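PDB 5G5S: protein argonaute from Methanocaldococcus jannaschii, which uses short single-stranded DNA guides to bind complementary target strands and slices the target DNA, possibly as a defence against invading genetic elements. Local coordinates for residues R158-I163 / V258-E263; I187-P192 / F254-F259. One frame throughout, in Å; residues are numbered along the deposited sequence.

How the contacts relate
Both contacts are built on strand 255-260, and their centres lie about 13 Å apart. Strand 150-163 pairs with it in contact 1 and strand 185-188 in contact 2, so the two contacts belong to one antiparallel sheet. Along the chain the partners come first, residues 158-163 and then 187-192, and 254-263 closes both pairings while sharing Val258 and Phe259. The contacts also touch: Asn256 ND2 is 2.8 Å from Ile163 O, a probable hydrogen bond. Both segments of contact 2 belong to the PAZ domain, which binds the 3' end of the guide DNA. Strand 150-163, which carries the guide-contacting His159, is joined to the PAZ strand 255-260 through contact 1.

Contact 1. Residues R158-I163 / V258-E263; sequences RHTASI and VFYMDE
Arg158 and Asp262 form a salt bridge, NH1 to OD2 at 3.1 Å with an N-H...O angle of 150°. The carboxylate oxygen is met on its syn side but from well out of the carboxylate plane, and the two flat groups stand almost perpendicular, 84° apart. The same guanidinium lies flat on the ring of Tyr260: the planes differ by only 20°, and CZ sits 3.8 Å from the ring centroid close to the normal, which makes this a stacked cation-pi pair. Bends at chi2 and chi3 of Arg158 bring the group over the ring while NH1 remains beside the acid. Asp262 OD2 also accepts from Asn634 ND2; Asn634 belongs to residues 627-634, which bind the 5'-phosphorylated guide end, so the carboxylate joins the salt bridge to that region.

The backbones pair antiparallel. Ala161 and Phe259 exchange two hydrogen bonds, Ala161 N to Phe259 O at 2.8 Å and Phe259 N to Ala161 O at 3.0 Å; Met261 N reaches His159 O, and a type I turn spans Tyr260 to Glu263.

Packing divides between the sheet faces. With Ala161 lies the Phe259 ring: the alanine CB makes an off-centre CH-pi contact, 4.1 Å from the centroid, and Ile163 CD1 comes at the ring's edge, 3.8 Å from Phe259 CE2. Met261 SD also touches Ala161 CB. On the other face Val258 CG1 lies 3.4 Å from Thr160 OG1, while its CG2 packs on Ser162 CB.

In the antiparallel sheet strand 150-163 runs between strands 255-260 and 134-147; from the latter Glu137 bonds Ser162 OG and Tyr139 packs on Arg158 and Tyr260. His159, which contacts guide DNA, meets Trp276 edge-to-face, and Arg195 of strand 194-200 touches Thr160 and Val258.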
loop_
_atom_site.group_PDB
_atom_site.type_symbol
_atom_site.label_atom_id
_atom_site.label_comp_id
_atom_site.label_asym_id
_atom_site.label_seq_id
_atom_site.Cartn_x
_atom_site.Cartn_y
_atom_site.Cartn_z
ATOM N N ARG A 158 -7.874 8.427 -15.291
ATOM C CA ARG A 158 -6.705 7.578 -15.074
ATOM C C ARG A 158 -6.075 7.029 -16.334
ATOM O O ARG A 158 -6.753 6.819 -17.338
ATOM C CB ARG A 158 -7.036 6.446 -14.096
ATOM C CG ARG A 158 -5.958 6.252 -13.056
ATOM C CD ARG A 158 -6.506 6.439 -11.661
ATOM N NE ARG A 158 -6.927 5.169 -11.074
ATOM C CZ ARG A 158 -6.138 4.377 -10.353
ATOM N NH1 ARG A 158 -4.870 4.707 -10.136
ATOM N NH2 ARG A 158 -6.609 3.244 -9.848
ATOM N N HIS A 159 -4.758 6.800 -16.268
ATOM C CA HIS A 159 -3.982 6.227 -17.357
ATOM C C HIS A 159 -3.449 4.880 -16.929
ATOM O O HIS A 159 -2.778 4.770 -15.904
ATOM C CB HIS A 159 -2.855 7.164 -17.803
ATOM C CG HIS A 159 -3.347 8.485 -18.299
ATOM N ND1 HIS A 159 -3.754 8.658 -19.609
ATOM C CD2 HIS A 159 -3.514 9.648 -17.632
ATOM C CE1 HIS A 159 -4.126 9.923 -19.705
ATOM N NE2 HIS A 159 -4.009 10.557 -18.539
ATOM N N THR A 160 -3.822 3.845 -17.685
ATOM C CA THR A 160 -3.404 2.464 -17.468
ATOM C C THR A 160 -2.457 2.052 -18.577
ATOM O O THR A 160 -2.808 2.122 -19.752
ATOM C CB THR A 160 -4.607 1.525 -17.208
ATOM O OG1 THR A 160 -4.134 0.189 -17.060
ATOM C CG2 THR A 160 -5.676 1.582 -18.303
ATOM N N ALA A 161 -1.226 1.708 -18.206
ATOM C CA ALA A 161 -0.202 1.287 -19.151
ATOM C C ALA A 161 0.060 -0.209 -19.048
ATOM O O ALA A 161 0.022 -0.785 -17.953
ATOM C CB ALA A 161 1.085 2.063 -18.934
ATOM N N SER A 162 0.295 -0.838 -20.198
ATOM C CA SER A 162 0.588 -2.261 -20.267
ATOM C C SER A 162 1.877 -2.547 -21.042
ATOM O O SER A 162 2.109 -1.976 -22.118
ATOM C CB SER A 162 -0.595 -3.053 -20.822
ATOM O OG SER A 162 -1.129 -2.460 -21.991
ATOM N N ILE A 163 2.729 -3.408 -20.466
ATOM C CA ILE A 163 3.980 -3.824 -21.100
ATOM C C ILE A 163 3.589 -4.834 -22.174
ATOM O O ILE A 163 2.989 -5.862 -21.864
ATOM C CB ILE A 163 5.000 -4.390 -20.080
ATOM C CG1 ILE A 163 5.134 -3.485 -18.812
ATOM C CG2 ILE A 163 6.337 -4.706 -20.755
ATOM C CD1 ILE A 163 6.370 -2.540 -18.689
ATOM N N VAL A 258 0.521 -4.786 -15.993
ATOM C CA VAL A 258 -0.402 -3.652 -16.117
ATOM C C VAL A 258 -0.244 -2.773 -14.879
ATOM O O VAL A 258 -0.193 -3.275 -13.760
ATOM C CB VAL A 258 -1.876 -4.076 -16.400
ATOM C CG1 VAL A 258 -2.834 -2.890 -16.299
ATOM C CG2 VAL A 258 -2.008 -4.702 -17.775
ATOM N N PHE A 259 -0.117 -1.471 -15.085
ATOM C CA PHE A 259 0.044 -0.528 -13.984
ATOM C C PHE A 259 -0.570 0.824 -14.317
ATOM O O PHE A 259 -0.843 1.115 -15.485
ATOM C CB PHE A 259 1.542 -0.365 -13.617
ATOM C CG PHE A 259 2.421 0.052 -14.775
ATOM C CD1 PHE A 259 2.637 1.397 -15.057
ATOM C CD2 PHE A 259 3.025 -0.900 -15.591
ATOM C CE1 PHE A 259 3.428 1.781 -16.138
ATOM C CE2 PHE A 259 3.806 -0.512 -16.682
ATOM C CZ PHE A 259 4.005 0.826 -16.944
ATOM N N TYR A 260 -0.726 1.670 -13.285
ATOM C CA TYR A 260 -1.222 3.032 -13.434
ATOM C C TYR A 260 -0.032 3.961 -13.470
ATOM O O TYR A 260 0.933 3.749 -12.726
ATOM C CB TYR A 260 -2.195 3.401 -12.302
ATOM C CG TYR A 260 -3.360 2.443 -12.201
ATOM C CD1 TYR A 260 -4.410 2.494 -13.111
ATOM C CD2 TYR A 260 -3.389 1.453 -11.226
ATOM C CE1 TYR A 260 -5.460 1.578 -13.056
ATOM C CE2 TYR A 260 -4.441 0.540 -11.149
ATOM C CZ TYR A 260 -5.476 0.606 -12.069
ATOM O OH TYR A 260 -6.516 -0.291 -11.999
ATOM N N MET A 261 -0.087 4.975 -14.357
ATOM C CA MET A 261 0.952 5.999 -14.531
ATOM C C MET A 261 1.143 6.826 -13.262
ATOM O O MET A 261 2.253 7.289 -13.005
ATOM C CB MET A 261 0.641 6.918 -15.731
ATOM C CG MET A 261 0.629 6.203 -17.085
ATOM S SD MET A 261 2.149 5.325 -17.550
ATOM C CE MET A 261 3.242 6.699 -17.888
ATOM N N ASP A 262 0.060 6.996 -12.468
ATOM C CA ASP A 262 0.027 7.733 -11.196
ATOM C C ASP A 262 0.453 6.867 -9.996
ATOM O O ASP A 262 0.615 7.390 -8.888
ATOM C CB ASP A 262 -1.352 8.384 -10.967
ATOM C CG ASP A 262 -2.548 7.458 -11.129
ATOM O OD1 ASP A 262 -2.646 6.784 -12.186
ATOM O OD2 ASP A 262 -3.432 7.476 -10.245
ATOM N N GLU A 263 0.654 5.551 -10.225
ATOM C CA GLU A 263 1.117 4.591 -9.215
ATOM C C GLU A 263 2.641 4.409 -9.310
ATOM O O GLU A 263 3.238 3.775 -8.439
ATOM C CB GLU A 263 0.397 3.240 -9.366
#

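Contact 2. Residues I187-P192 / F254-F259; sequences IFKPNP and FCNLVF
Ile187 and Asn256 form an antiparallel hydrogen-bonded pair: Ile187 N donates to Asn256 O at 3.0 Å, and Asn256 N returns a bond to Ile187 O at 2.9 Å. The next pair, Phe188 with Cys255, is non-hydrogen-bonded, its CA atoms 4.4 Å apart. A third bond, Lys189 N to Phe254 O, follows as the first chain leaves its strand; Asn191 N then bonds back to Phe188 O, which shows the chain turning.

Among the side chains, Ile187 places CG1 between its backbone N and carbonyl carbon (chi1 57°), where it meets Asn256 O and Val258 CG2; a further rotation about CB-CG1 leaves CD1 3.8 Å from Asn256 CB. Asn256 OD1 lies 3.5 Å from Lys189 CB, across the first carbons of the lysine, whereas Asn256 ND2 turns to Ile163 O. Phe188 and Phe254 run side by side and point the same way. The contact is not a ring stack: Phe188 CE1 touches Phe254 CB at 3.6 Å, with that CB at the edge of the Phe188 ring, while Pro190 CD covers one of its faces.

Strands 185-188 and 255-260 are neighbours in the antiparallel sheet of the SH3-like PAZ domain. Helices 206-219 and 225-231 pack on Phe188 and Phe254 through Ile216 and Phe231, beside Tyr196, which contacts the guide 3' end, and the guide-contacting Tyr219.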
loop_
_atom_site.group_PDB
_atom_site.type_symbol
_atom_site.label_atom_id
_atom_site.label_comp_id
_atom_site.label_asym_id
_atom_site.label_seq_id
_atom_site.Cartn_x
_atom_site.Cartn_y
_atom_site.Cartn_z
ATOM N N ILE A 187 -2.486 -9.134 -16.594
ATOM C CA ILE A 187 -3.601 -9.569 -17.430
ATOM C C ILE A 187 -3.109 -10.819 -18.150
ATOM O O ILE A 187 -1.918 -10.903 -18.464
ATOM C CB ILE A 187 -4.085 -8.470 -18.442
ATOM C CG1 ILE A 187 -2.959 -7.967 -19.393
ATOM C CG2 ILE A 187 -4.778 -7.304 -17.735
ATOM C CD1 ILE A 187 -3.037 -8.476 -20.791
ATOM N N PHE A 188 -3.990 -11.795 -18.395
ATOM C CA PHE A 188 -3.608 -12.956 -19.202
ATOM C C PHE A 188 -3.873 -12.445 -20.625
ATOM O O PHE A 188 -4.989 -11.995 -20.901
ATOM C CB PHE A 188 -4.429 -14.215 -18.830
ATOM C CG PHE A 188 -4.454 -15.325 -19.863
ATOM C CD1 PHE A 188 -3.270 -15.863 -20.363
ATOM C CD2 PHE A 188 -5.658 -15.855 -20.307
ATOM C CE1 PHE A 188 -3.296 -16.883 -21.323
ATOM C CE2 PHE A 188 -5.683 -16.883 -21.261
ATOM C CZ PHE A 188 -4.502 -17.389 -21.762
ATOM N N LYS A 189 -2.822 -12.397 -21.470
ATOM C CA LYS A 189 -2.846 -11.817 -22.820
ATOM C C LYS A 189 -4.179 -11.751 -23.586
ATOM O O LYS A 189 -4.566 -10.630 -23.936
ATOM C CB LYS A 189 -1.673 -12.254 -23.711
ATOM C CG LYS A 189 -1.439 -11.271 -24.853
ATOM C CD LYS A 189 -0.544 -11.799 -25.925
ATOM C CE LYS A 189 -0.177 -10.650 -26.824
ATOM N NZ LYS A 189 0.602 -11.102 -27.997
ATOM N N PRO A 190 -4.899 -12.878 -23.862
ATOM C CA PRO A 190 -6.166 -12.774 -24.624
ATOM C C PRO A 190 -7.240 -11.900 -23.972
ATOM O O PRO A 190 -8.006 -11.240 -24.676
ATOM C CB PRO A 190 -6.623 -14.231 -24.761
ATOM C CG PRO A 190 -5.393 -15.038 -24.568
ATOM C CD PRO A 190 -4.583 -14.290 -23.567
ATOM N N ASN A 191 -7.278 -11.865 -22.636
ATOM C CA ASN A 191 -8.257 -11.045 -21.936
ATOM C C ASN A 191 -7.612 -9.895 -21.109
ATOM O O ASN A 191 -7.241 -10.098 -19.946
ATOM C CB ASN A 191 -9.211 -11.924 -21.112
ATOM C CG ASN A 191 -10.475 -11.248 -20.647
ATOM O OD1 ASN A 191 -10.816 -10.140 -21.065
ATOM N ND2 ASN A 191 -11.209 -11.916 -19.760
ATOM N N PRO A 192 -7.459 -8.677 -21.690
ATOM C CA PRO A 192 -6.899 -7.558 -20.911
ATOM C C PRO A 192 -7.939 -6.859 -20.022
ATOM O O PRO A 192 -7.638 -5.831 -19.413
ATOM C CB PRO A 192 -6.326 -6.618 -21.984
ATOM C CG PRO A 192 -6.963 -7.025 -23.255
ATOM C CD PRO A 192 -7.827 -8.235 -23.045
ATOM N N PHE A 254 2.592 -16.109 -20.904
ATOM C CA PHE A 254 1.212 -15.862 -21.324
ATOM C C PHE A 254 0.581 -14.598 -20.725
ATOM O O PHE A 254 -0.531 -14.231 -21.122
ATOM C CB PHE A 254 0.328 -17.093 -20.999
ATOM C CG PHE A 254 0.695 -18.447 -21.587
ATOM C CD1 PHE A 254 1.735 -18.576 -22.505
ATOM C CD2 PHE A 254 -0.010 -19.590 -21.229
ATOM C CE1 PHE A 254 2.068 -19.823 -23.040
ATOM C CE2 PHE A 254 0.322 -20.838 -21.770
ATOM C CZ PHE A 254 1.360 -20.944 -22.669
ATOM N N CYS A 255 1.273 -13.936 -19.774
ATOM C CA CYS A 255 0.759 -12.756 -19.077
ATOM C C CYS A 255 1.505 -11.461 -19.423
ATOM O O CYS A 255 2.648 -11.502 -19.891
ATOM C CB CYS A 255 0.735 -12.992 -17.566
ATOM S SG CYS A 255 0.296 -14.685 -17.077
ATOM N N ASN A 256 0.851 -10.310 -19.141
ATOM C CA ASN A 256 1.403 -8.965 -19.331
ATOM C C ASN A 256 1.214 -8.093 -18.113
ATOM O O ASN A 256 0.125 -8.070 -17.540
ATOM C CB ASN A 256 0.770 -8.272 -20.517
ATOM C CG ASN A 256 1.062 -8.953 -21.808
ATOM O OD1 ASN A 256 0.423 -9.941 -22.158
ATOM N ND2 ASN A 256 2.063 -8.453 -22.516
ATOM N N LEU A 257 2.257 -7.324 -17.759
ATOM C CA LEU A 257 2.232 -6.380 -16.645
ATOM C C LEU A 257 1.339 -5.195 -16.967
ATOM O O LEU A 257 1.353 -4.704 -18.093
ATOM C CB LEU A 257 3.633 -5.882 -16.304
ATOM C CG LEU A 257 4.517 -6.845 -15.551
ATOM C CD1 LEU A 257 5.946 -6.508 -15.779
ATOM C CD2 LEU A 257 4.198 -6.854 -14.053
ATOM N N VAL A 258 0.521 -4.786 -15.993
ATOM C CA VAL A 258 -0.402 -3.652 -16.117
ATOM C C VAL A 258 -0.244 -2.773 -14.879
ATOM O O VAL A 258 -0.193 -3.275 -13.760
ATOM C CB VAL A 258 -1.876 -4.076 -16.400
ATOM C CG1 VAL A 258 -2.834 -2.890 -16.299
ATOM C CG2 VAL A 258 -2.008 -4.702 -17.775
ATOM N N PHE A 259 -0.117 -1.471 -15.085
ATOM C CA PHE A 259 0.044 -0.528 -13.984
ATOM C C PHE A 259 -0.570 0.824 -14.317
ATOM O O PHE A 259 -0.843 1.115 -15.485
ATOM C CB PHE A 259 1.542 -0.365 -13.617
ATOM C CG PHE A 259 2.421 0.052 -14.775
ATOM C CD1 PHE A 259 2.637 1.397 -15.057
ATOM C CD2 PHE A 259 3.025 -0.900 -15.591
ATOM C CE1 PHE A 259 3.428 1.781 -16.138
ATOM C CE2 PHE A 259 3.806 -0.512 -16.682
ATOM C CZ PHE A 259 4.005 0.826 -16.944
#